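Local atomic coordinates of hydroxylase (Rhodococcus sp., PDB entry 2OR0), a protein that is probably a flavin-dependent hydroxylase of the acyl-CoA dehydrogenase family, expected to use reduced flavin and molecular oxygen to put one oxygen atom into its substrate. Residues T224-A227 against A228-M231; T284-I288 against K289-Y293; A316-F319 against Y320-D324; I336-R339 against T340-A344. One frame throughout, in Å; residues are numbered along the deposited sequence.

In the fold
All four contacts are local, made between side chains a few residues apart, and they follow one another along the chain. Contact 1, where strand 224-226 turns into a short helix, and contact 2, where a loop runs into helix 292-324, lie at the surface on opposite sides of the chain's centre; each uses an acidic or amide side chain as an N-cap. Contacts 2 and 3 lie on the two ends of helix 292-324. Contacts 3 and 4 are partly buried turns of successive helices, with nearest atoms about 4 Å apart. Contact 3 lays a lysine along an arginine and bridges polar groups by water, whereas contact 4 pairs an arginine directly with a glutamine.

Contact 1: residues T224-A227 against A228-M231; sequences TLNA and AKVM
Asn226 reaches forward over the start of helix 227-232, and its OD1 accepts two weak hydrogen bonds, from Ala228 N at 3.0 Å and from Lys229 N at 3.5 Å. The second is the straighter, at 162°. CG stands anti to the backbone N (chi1 177°), which carries the amide forward to the first turn, whose N-H groups have no carbonyl of an earlier turn to bond to. Lys229 crosses this amide at about a right angle, its CG 3.7 Å from Asn226 CG, and runs on extended until NZ forms a salt bridge with Glu238. Water 1 accepts from Asn226 ND2 at 3.2 Å and, weakly, from Lys229 NZ. An alanine at Asn226 would leave the amides of Ala228 and Lys229 without their capping acceptor and is likely to fray the helix start. On the apolar side, Val230 CG2 lies 3.8 Å from Leu225 CB, the two side chains again crossing nearly perpendicularly; a compact branched residue suits this buried place beside His184 and Tyr250. Asn226 O accepts from Val230 N at 3.0 Å, and Ala227 O from selenomethionine Met231 N. This is an asparagine N-cap, its bonds weak here, where a sheet strand passes straight into a helix.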
loop_
_atom_site.group_PDB
_atom_site.type_symbol
_atom_site.label_atom_id
_atom_site.label_comp_id
_atom_site.label_asym_id
_atom_site.label_seq_id
_atom_site.Cartn_x
_atom_site.Cartn_y
_atom_site.Cartn_z
ATOM N N THR A 224 -9.858 -16.043 11.063
ATOM C CA THR A 224 -9.190 -16.422 9.838
ATOM C C THR A 224 -10.107 -16.215 8.630
ATOM O O THR A 224 -11.341 -16.174 8.773
ATOM C CB THR A 224 -8.678 -17.895 9.870
ATOM O OG1 THR A 224 -9.741 -18.799 9.581
ATOM C CG2 THR A 224 -8.078 -18.260 11.219
ATOM N N LEU A 225 -9.494 -16.049 7.463
ATOM C CA LEU A 225 -10.167 -16.194 6.181
ATOM C C LEU A 225 -9.328 -17.122 5.328
ATOM O O LEU A 225 -8.106 -17.175 5.469
ATOM C CB LEU A 225 -10.326 -14.846 5.467
ATOM C CG LEU A 225 -11.241 -13.815 6.145
ATOM C CD1 LEU A 225 -11.085 -12.381 5.588
ATOM C CD2 LEU A 225 -12.739 -14.279 6.113
ATOM N N ASN A 226 -9.990 -17.868 4.459
ATOM C CA ASN A 226 -9.328 -18.654 3.461
ATOM C C ASN A 226 -8.771 -17.690 2.375
ATOM O O ASN A 226 -9.547 -16.961 1.732
ATOM C CB ASN A 226 -10.364 -19.633 2.907
ATOM C CG ASN A 226 -9.851 -20.486 1.809
ATOM O OD1 ASN A 226 -8.928 -20.118 1.069
ATOM N ND2 ASN A 226 -10.458 -21.659 1.668
ATOM N N ALA A 227 -7.446 -17.687 2.176
ATOM C CA ALA A 227 -6.793 -16.738 1.243
ATOM C C ALA A 227 -7.240 -16.882 -0.204
ATOM O O ALA A 227 -7.331 -15.880 -0.901
ATOM C CB ALA A 227 -5.257 -16.825 1.317
ATOM N N ALA A 228 -7.484 -18.109 -0.662
ATOM C CA ALA A 228 -7.974 -18.316 -2.034
ATOM C C ALA A 228 -9.393 -17.758 -2.243
ATOM O O ALA A 228 -9.702 -17.215 -3.305
ATOM C CB ALA A 228 -7.902 -19.782 -2.441
ATOM N N LYS A 229 -10.239 -17.874 -1.218
ATOM C CA LYS A 229 -11.572 -17.283 -1.251
ATOM C C LYS A 229 -11.527 -15.753 -1.207
ATOM O O LYS A 229 -12.388 -15.095 -1.765
ATOM C CB LYS A 229 -12.421 -17.812 -0.083
ATOM C CG LYS A 229 -12.782 -19.310 -0.209
ATOM C CD LYS A 229 -13.816 -19.699 0.881
ATOM C CE LYS A 229 -14.362 -21.097 0.626
ATOM N NZ LYS A 229 -15.288 -21.486 1.731
ATOM N N VAL A 230 -10.535 -15.192 -0.520
ATOM C CA VAL A 230 -10.358 -13.743 -0.494
ATOM C C VAL A 230 -10.023 -13.266 -1.919
ATOM O O VAL A 230 -10.672 -12.348 -2.443
ATOM C CB VAL A 230 -9.257 -13.328 0.500
ATOM C CG1 VAL A 230 -8.911 -11.852 0.354
ATOM C CG2 VAL A 230 -9.668 -13.668 1.934
HETATM N N MSE A 231 -9.036 -13.920 -2.537
HETATM C CA MSE A 231 -8.569 -13.605 -3.891
HETATM C C MSE A 231 -9.673 -13.724 -4.932
HETATM O O MSE A 231 -9.836 -12.826 -5.775
HETATM C CB MSE A 231 -7.401 -14.527 -4.303
HETATM C CG MSE A 231 -6.630 -14.065 -5.590
HETATM SE SE MSE A 231 -5.874 -12.235 -5.395
HETATM C CE MSE A 231 -4.729 -12.588 -3.826
HETATM O O HOH W 1 -12.812 -22.138 3.850
#

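Contact 2: residues T284-I288 against K289-Y293; sequences TGQKI and KEDPY
Between Lys287 and Asp291 the backbone winds into a short 3-10 turn. Glu290 N donates to Lys287 O at 3.0 Å and Asp291 N to Ile288 O at 2.8 Å. Both donors stand well above the carbonyl planes, more than 50° out, as expected of the tight i to i+3 spacing. Asp291 then leaves the turn in an extended conformation. Its CG lies anti to the backbone N (chi1 -172°), directing the carboxylate onto the next turn: OD1 takes a weak bond from Tyr293 N at 3.0 Å and another from Val294 N. This makes Asp291 the N-cap of helix 292-324. A short acidic side chain suits the post, since its negative charge probably also favours the positive end of the helix dipole, and Pro292, having no N-H to offer, fits the first turn. The proline also packs on its neighbour, with CG over the centre of the Tyr293 ring, 3.9 Å above its plane. On the solvent side, the extended chains of Lys287 and Glu290 run alongside each other, pointing the same way; Lys287 CD comes to 3.9 Å from Glu290 OE2, while NZ stays 4.3 Å from that oxygen, beyond a salt bridge. Lys289 CE meets Lys287 CD at 4.0 Å; methylenes touch while the like-charged ammonium ends, pointing the same way, do not. Buried Ile288 instead turns toward Arg280 and Ala282, its CD1 4.1 Å from Asp291 OD2.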
loop_
_atom_site.group_PDB
_atom_site.type_symbol
_atom_site.label_atom_id
_atom_site.label_comp_id
_atom_site.label_asym_id
_atom_site.label_seq_id
_atom_site.Cartn_x
_atom_site.Cartn_y
_atom_site.Cartn_z
ATOM N N THR A 284 28.334 25.580 -14.433
ATOM C CA THR A 284 28.839 26.357 -15.585
ATOM C C THR A 284 28.496 27.881 -15.648
ATOM O O THR A 284 29.147 28.613 -16.399
ATOM C CB THR A 284 28.376 25.688 -16.928
ATOM O OG1 THR A 284 26.954 25.488 -16.911
ATOM C CG2 THR A 284 29.074 24.335 -17.155
ATOM N N GLY A 285 27.491 28.338 -14.886
ATOM C CA GLY A 285 26.998 29.744 -14.919
ATOM C C GLY A 285 25.516 29.874 -15.306
ATOM O O GLY A 285 24.851 30.887 -15.029
ATOM N N GLN A 286 25.018 28.815 -15.938
ATOM C CA GLN A 286 23.658 28.677 -16.483
ATOM C C GLN A 286 22.528 28.614 -15.421
ATOM O O GLN A 286 22.550 27.738 -14.544
ATOM C CB GLN A 286 23.655 27.394 -17.341
ATOM C CG GLN A 286 22.302 26.937 -17.898
ATOM C CD GLN A 286 21.693 27.924 -18.892
ATOM O OE1 GLN A 286 20.481 28.164 -18.867
ATOM N NE2 GLN A 286 22.528 28.502 -19.769
ATOM N N LYS A 287 21.543 29.517 -15.510
ATOM C CA LYS A 287 20.302 29.371 -14.718
ATOM C C LYS A 287 19.494 28.183 -15.251
ATOM O O LYS A 287 19.195 28.132 -16.453
ATOM C CB LYS A 287 19.422 30.621 -14.774
ATOM C CG LYS A 287 20.037 31.884 -14.214
ATOM C CD LYS A 287 19.086 33.063 -14.429
ATOM C CE LYS A 287 19.776 34.404 -14.131
ATOM N NZ LYS A 287 18.794 35.539 -14.190
ATOM N N ILE A 288 19.133 27.253 -14.363
ATOM C CA ILE A 288 18.326 26.084 -14.751
ATOM C C ILE A 288 16.965 26.479 -15.341
ATOM O O ILE A 288 16.540 25.883 -16.313
ATOM C CB ILE A 288 18.168 25.025 -13.600
ATOM C CG1 ILE A 288 19.513 24.369 -13.256
ATOM C CG2 ILE A 288 17.128 23.948 -13.962
ATOM C CD1 ILE A 288 20.145 23.588 -14.415
ATOM N N LYS A 289 16.305 27.498 -14.783
ATOM C CA LYS A 289 15.037 27.998 -15.357
ATOM C C LYS A 289 15.166 28.497 -16.817
ATOM O O LYS A 289 14.168 28.735 -17.489
ATOM C CB LYS A 289 14.366 29.057 -14.453
ATOM C CG LYS A 289 15.080 30.411 -14.433
ATOM C CD LYS A 289 14.395 31.436 -13.510
ATOM C CE LYS A 289 15.311 32.660 -13.302
ATOM N NZ LYS A 289 14.675 33.719 -12.449
ATOM N N GLU A 290 16.389 28.628 -17.312
ATOM C CA GLU A 290 16.631 28.916 -18.731
ATOM C C GLU A 290 17.258 27.733 -19.501
ATOM O O GLU A 290 17.658 27.879 -20.656
ATOM C CB GLU A 290 17.501 30.168 -18.873
ATOM C CG GLU A 290 16.806 31.458 -18.361
ATOM C CD GLU A 290 17.741 32.675 -18.288
ATOM O OE1 GLU A 290 18.943 32.555 -18.675
ATOM O OE2 GLU A 290 17.259 33.752 -17.834
ATOM N N ASP A 291 17.347 26.569 -18.869
ATOM C CA ASP A 291 17.998 25.406 -19.489
ATOM C C ASP A 291 16.969 24.527 -20.272
ATOM O O ASP A 291 16.125 23.877 -19.653
ATOM C CB ASP A 291 18.730 24.592 -18.409
ATOM C CG ASP A 291 19.593 23.478 -18.983
ATOM O OD1 ASP A 291 19.176 22.759 -19.912
ATOM O OD2 ASP A 291 20.714 23.308 -18.489
ATOM N N PRO A 292 17.055 24.489 -21.618
ATOM C CA PRO A 292 16.005 23.776 -22.358
ATOM C C PRO A 292 16.088 22.227 -22.219
ATOM O O PRO A 292 15.040 21.535 -22.308
ATOM C CB PRO A 292 16.260 24.196 -23.810
ATOM C CG PRO A 292 17.790 24.388 -23.874
ATOM C CD PRO A 292 18.061 25.081 -22.524
ATOM N N TYR A 293 17.310 21.719 -22.000
ATOM C CA TYR A 293 17.568 20.282 -21.853
ATOM C C TYR A 293 16.958 19.789 -20.556
ATOM O O TYR A 293 16.209 18.812 -20.571
ATOM C CB TYR A 293 19.075 19.954 -21.916
ATOM C CG TYR A 293 19.819 20.796 -22.961
ATOM C CD1 TYR A 293 19.660 20.552 -24.326
ATOM C CD2 TYR A 293 20.650 21.855 -22.566
ATOM C CE1 TYR A 293 20.329 21.331 -25.272
ATOM C CE2 TYR A 293 21.328 22.638 -23.497
ATOM C CZ TYR A 293 21.157 22.393 -24.833
ATOM O OH TYR A 293 21.817 23.164 -25.765
#

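Contact 3: residues A316-F319 against Y320-D324; sequences ADRF and YDKVD
Lys322 folds back along Arg318, one helical turn earlier, and the two side chains run side by side in the same direction. The lysine is extended until its last torsion, which bends (chi4 58°) and brings Lys322 NZ to 3.6 Å from Arg318 CG, over the aliphatic part of the arginine and not against its charged end. The two charged ends stay apart, Lys322 NZ lying 5.2 Å from Arg318 NH2, and water 3 stands between them, accepting from NH2 at 3.0 Å and weakly from NZ. Arg318 itself is turned back toward Glu314, with which NH1 forms a salt bridge; long flexible chains suit this edge, where methylene groups can pack while charged ends find polar partners. On the adjoining face, Asp321 follows Asp317 by one turn and lies beside its carbonyl. Water 2 donates to Asp317 O at 2.6 Å and weakly to Asp321 OD1, so that Asp317 O, already the acceptor for Asp321 N at 3.0 Å, takes a second hydrogen bond. The regular i to i+4 bonds from Ala316 to Val323 mark the C-terminal turns of helix 292-324. Around them, Asp317 makes a salt bridge with Arg79, and the ring of Tyr320 meets that of His77 and touches Pro78, tying this face to helix 78-91. Buried Phe319 packs on Met248, and Val323 rests against Asn247 and Ile329 in the adjoining loops.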
loop_
_atom_site.group_PDB
_atom_site.type_symbol
_atom_site.label_atom_id
_atom_site.label_comp_id
_atom_site.label_asym_id
_atom_site.label_seq_id
_atom_site.Cartn_x
_atom_site.Cartn_y
_atom_site.Cartn_z
ATOM N N ALA A 316 -9.859 1.329 -11.098
ATOM C CA ALA A 316 -10.717 1.295 -9.918
ATOM C C ALA A 316 -12.095 1.939 -10.191
ATOM O O ALA A 316 -13.107 1.403 -9.742
ATOM C CB ALA A 316 -10.036 1.968 -8.721
ATOM N N ASP A 317 -12.116 3.082 -10.908
ATOM C CA ASP A 317 -13.373 3.740 -11.326
ATOM C C ASP A 317 -14.293 2.777 -12.051
ATOM O O ASP A 317 -15.499 2.709 -11.774
ATOM C CB ASP A 317 -13.097 4.823 -12.353
ATOM C CG ASP A 317 -12.669 6.109 -11.765
ATOM O OD1 ASP A 317 -12.833 6.359 -10.557
ATOM O OD2 ASP A 317 -12.158 6.908 -12.572
ATOM N N ARG A 318 -13.707 2.092 -13.027
ATOM C CA ARG A 318 -14.413 1.198 -13.924
ATOM C C ARG A 318 -14.867 -0.064 -13.218
ATOM O O ARG A 318 -15.998 -0.519 -13.441
ATOM C CB ARG A 318 -13.539 0.856 -15.115
ATOM C CG ARG A 318 -14.129 -0.124 -16.104
ATOM C CD ARG A 318 -13.372 -0.045 -17.478
ATOM N NE ARG A 318 -11.946 0.218 -17.236
ATOM C CZ ARG A 318 -11.043 -0.731 -16.955
ATOM N NH1 ARG A 318 -9.777 -0.398 -16.722
ATOM N NH2 ARG A 318 -11.403 -2.013 -16.915
ATOM N N PHE A 319 -13.988 -0.635 -12.383
ATOM C CA PHE A 319 -14.354 -1.801 -11.574
ATOM C C PHE A 319 -15.510 -1.416 -10.639
ATOM O O PHE A 319 -16.475 -2.166 -10.496
ATOM C CB PHE A 319 -13.144 -2.293 -10.760
ATOM C CG PHE A 319 -12.153 -3.150 -11.548
ATOM C CD1 PHE A 319 -12.191 -3.228 -12.942
ATOM C CD2 PHE A 319 -11.131 -3.847 -10.867
ATOM C CE1 PHE A 319 -11.259 -4.010 -13.660
ATOM C CE2 PHE A 319 -10.204 -4.634 -11.568
ATOM C CZ PHE A 319 -10.267 -4.715 -12.962
ATOM N N TYR A 320 -15.403 -0.262 -9.998
ATOM C CA TYR A 320 -16.466 0.186 -9.109
ATOM C C TYR A 320 -17.804 0.298 -9.862
ATOM O O TYR A 320 -18.819 -0.126 -9.336
ATOM C CB TYR A 320 -16.130 1.508 -8.440
ATOM C CG TYR A 320 -17.143 1.918 -7.375
ATOM C CD1 TYR A 320 -16.953 1.567 -6.039
ATOM C CD2 TYR A 320 -18.291 2.668 -7.709
ATOM C CE1 TYR A 320 -17.876 1.924 -5.061
ATOM C CE2 TYR A 320 -19.218 3.060 -6.724
ATOM C CZ TYR A 320 -19.004 2.675 -5.411
ATOM O OH TYR A 320 -19.897 3.034 -4.431
ATOM N N ASP A 321 -17.774 0.859 -11.078
ATOM C CA ASP A 321 -18.973 0.998 -11.920
ATOM C C ASP A 321 -19.631 -0.331 -12.228
ATOM O O ASP A 321 -20.847 -0.452 -12.077
ATOM C CB ASP A 321 -18.676 1.754 -13.222
ATOM C CG ASP A 321 -18.604 3.247 -13.012
ATOM O OD1 ASP A 321 -19.130 3.723 -11.978
ATOM O OD2 ASP A 321 -18.014 3.955 -13.872
ATOM N N LYS A 322 -18.836 -1.312 -12.662
ATOM C CA LYS A 322 -19.337 -2.670 -12.839
ATOM C C LYS A 322 -19.926 -3.282 -11.563
ATOM O O LYS A 322 -21.012 -3.869 -11.606
ATOM C CB LYS A 322 -18.257 -3.581 -13.440
ATOM C CG LYS A 322 -17.965 -3.244 -14.871
ATOM C CD LYS A 322 -16.826 -4.045 -15.465
ATOM C CE LYS A 322 -16.770 -3.827 -16.990
ATOM N NZ LYS A 322 -16.602 -2.361 -17.348
ATOM N N VAL A 323 -19.234 -3.148 -10.431
ATOM C CA VAL A 323 -19.753 -3.657 -9.154
ATOM C C VAL A 323 -21.065 -2.942 -8.726
ATOM O O VAL A 323 -22.016 -3.601 -8.317
ATOM C CB VAL A 323 -18.702 -3.623 -8.014
ATOM C CG1 VAL A 323 -19.296 -4.126 -6.734
ATOM C CG2 VAL A 323 -17.473 -4.474 -8.377
ATOM N N ASP A 324 -21.104 -1.616 -8.843
ATOM C CA ASP A 324 -22.322 -0.839 -8.565
ATOM C C ASP A 324 -23.495 -1.289 -9.442
ATOM O O ASP A 324 -24.616 -1.315 -8.977
ATOM C CB ASP A 324 -22.066 0.659 -8.752
ATOM C CG ASP A 324 -23.035 1.536 -7.960
ATOM O OD1 ASP A 324 -23.892 1.023 -7.210
ATOM O OD2 ASP A 324 -22.934 2.768 -8.074
HETATM O O HOH W 2 -16.734 4.627 -10.489
HETATM O O HOH W 3 -13.742 -3.358 -18.315
#

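Contact 4: residues I336-R339 against T340-A344; sequences IGRR and TQIAA
Arg338 NH1 donates to Gln341 OE1 at 2.9 Å, three residues on, nearly a turn along helix 331-356. The bond lies in the carbonyl plane, on a lone pair of the amide oxygen, and OE1 sits at the guanidinium edge; with the two flat groups only 13° apart, they form nearly one continuous plane. To get there the arginine chain bends at chi2 (-86°) and again at chi3, curling beside the glutamine. Ile342 closes over one face of the guanidinium, its CD1 3.7 Å above the plane and displaced toward the rim, a fitting place for an apolar branched chain against a flat cation. The next shell fixes both partners. Val385 O accepts from Arg338 NH1 as well as from Gln341 NE2, which also binds Thr259 OG1; Arg338 NE gives a weak bond to Met411 O, and Ser251 and Pro255 of helix 250-277 lie alongside. Replacing Arg338 by alanine removes the donor to Gln341 OE1 and Val385 O and the flat group under Ile342 CD1, and would probably leave the glutamine amide freer to tilt, with a gap beside the isoleucine. On another side of the helix, water 4 joins Arg339 NE, at 3.0 Å, to Thr340 OG1, at 2.8 Å, while the Arg339 guanidinium continues to Gln399 in helix 389-399. Thr340 meets Ser311 and Thr315 of helix 292-324. Beneath these groups runs the regular backbone ladder, including Ile342 N to Arg338 O at 2.9 Å. With the carbonyl oxygens of Gln341, Val385 and Met411 gathered round it, the charge of this buried arginine is probably stabilised by their dipoles, directional bonds setting the rotation of both planar groups.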
loop_
_atom_site.group_PDB
_atom_site.type_symbol
_atom_site.label_atom_id
_atom_site.label_comp_id
_atom_site.label_asym_id
_atom_site.label_seq_id
_atom_site.Cartn_x
_atom_site.Cartn_y
_atom_site.Cartn_z
ATOM N N ILE A 336 -5.670 -7.650 -16.451
ATOM C CA ILE A 336 -5.335 -6.410 -17.145
ATOM C C ILE A 336 -5.222 -5.293 -16.148
ATOM O O ILE A 336 -4.308 -4.491 -16.249
ATOM C CB ILE A 336 -6.330 -6.078 -18.296
ATOM C CG1 ILE A 336 -6.140 -7.109 -19.420
ATOM C CG2 ILE A 336 -6.068 -4.624 -18.850
ATOM C CD1 ILE A 336 -7.133 -6.982 -20.601
ATOM N N GLY A 337 -6.120 -5.239 -15.166
ATOM C CA GLY A 337 -5.982 -4.257 -14.118
ATOM C C GLY A 337 -4.688 -4.364 -13.295
ATOM O O GLY A 337 -4.127 -3.338 -12.842
ATOM N N ARG A 338 -4.250 -5.595 -13.027
ATOM C CA ARG A 338 -2.991 -5.810 -12.303
ATOM C C ARG A 338 -1.845 -5.339 -13.175
ATOM O O ARG A 338 -0.944 -4.696 -12.695
ATOM C CB ARG A 338 -2.806 -7.284 -11.890
ATOM C CG ARG A 338 -3.479 -7.593 -10.553
ATOM C CD ARG A 338 -2.541 -7.258 -9.383
ATOM N NE ARG A 338 -1.464 -8.237 -9.333
ATOM C CZ ARG A 338 -0.203 -7.986 -8.968
ATOM N NH1 ARG A 338 0.191 -6.754 -8.649
ATOM N NH2 ARG A 338 0.676 -8.992 -8.950
ATOM N N ARG A 339 -1.898 -5.662 -14.455
ATOM C CA ARG A 339 -0.886 -5.248 -15.407
ATOM C C ARG A 339 -0.711 -3.717 -15.412
ATOM O O ARG A 339 0.409 -3.194 -15.347
ATOM C CB ARG A 339 -1.272 -5.738 -16.801
ATOM C CG ARG A 339 -0.299 -5.287 -17.868
ATOM C CD ARG A 339 -0.566 -5.939 -19.208
ATOM N NE ARG A 339 -1.791 -5.430 -19.827
ATOM C CZ ARG A 339 -2.478 -6.080 -20.768
ATOM N NH1 ARG A 339 -2.085 -7.268 -21.185
ATOM N NH2 ARG A 339 -3.556 -5.534 -21.307
ATOM N N THR A 340 -1.834 -3.007 -15.489
ATOM C CA THR A 340 -1.837 -1.540 -15.474
ATOM C C THR A 340 -1.239 -0.985 -14.202
ATOM O O THR A 340 -0.459 -0.049 -14.227
ATOM C CB THR A 340 -3.289 -1.027 -15.690
ATOM O OG1 THR A 340 -3.584 -1.197 -17.068
ATOM C CG2 THR A 340 -3.458 0.454 -15.324
ATOM N N GLN A 341 -1.580 -1.600 -13.082
ATOM C CA GLN A 341 -1.148 -1.156 -11.788
ATOM C C GLN A 341 0.372 -1.350 -11.620
ATOM O O GLN A 341 1.083 -0.455 -11.122
ATOM C CB GLN A 341 -1.949 -1.937 -10.724
ATOM C CG GLN A 341 -1.432 -1.824 -9.287
ATOM C CD GLN A 341 -0.564 -3.043 -8.940
ATOM O OE1 GLN A 341 -0.970 -4.184 -9.179
ATOM N NE2 GLN A 341 0.621 -2.803 -8.386
ATOM N N ILE A 342 0.863 -2.518 -12.028
ATOM C CA ILE A 342 2.287 -2.797 -11.970
ATOM C C ILE A 342 3.035 -1.788 -12.862
ATOM O O ILE A 342 3.973 -1.156 -12.408
ATOM C CB ILE A 342 2.586 -4.227 -12.453
ATOM C CG1 ILE A 342 2.142 -5.259 -11.428
ATOM C CG2 ILE A 342 4.092 -4.393 -12.776
ATOM C CD1 ILE A 342 1.937 -6.648 -12.040
ATOM N N ALA A 343 2.619 -1.665 -14.126
ATOM C CA ALA A 343 3.191 -0.678 -15.084
ATOM C C ALA A 343 3.185 0.747 -14.548
ATOM O O ALA A 343 4.132 1.520 -14.817
ATOM C CB ALA A 343 2.430 -0.730 -16.405
ATOM N N ALA A 344 2.127 1.112 -13.817
ATOM C CA ALA A 344 2.040 2.443 -13.232
ATOM C C ALA A 344 3.177 2.707 -12.215
ATOM O O ALA A 344 3.754 3.796 -12.212
ATOM C CB ALA A 344 0.688 2.671 -12.568
HETATM O O HOH W 4 -2.825 -2.705 -19.309
#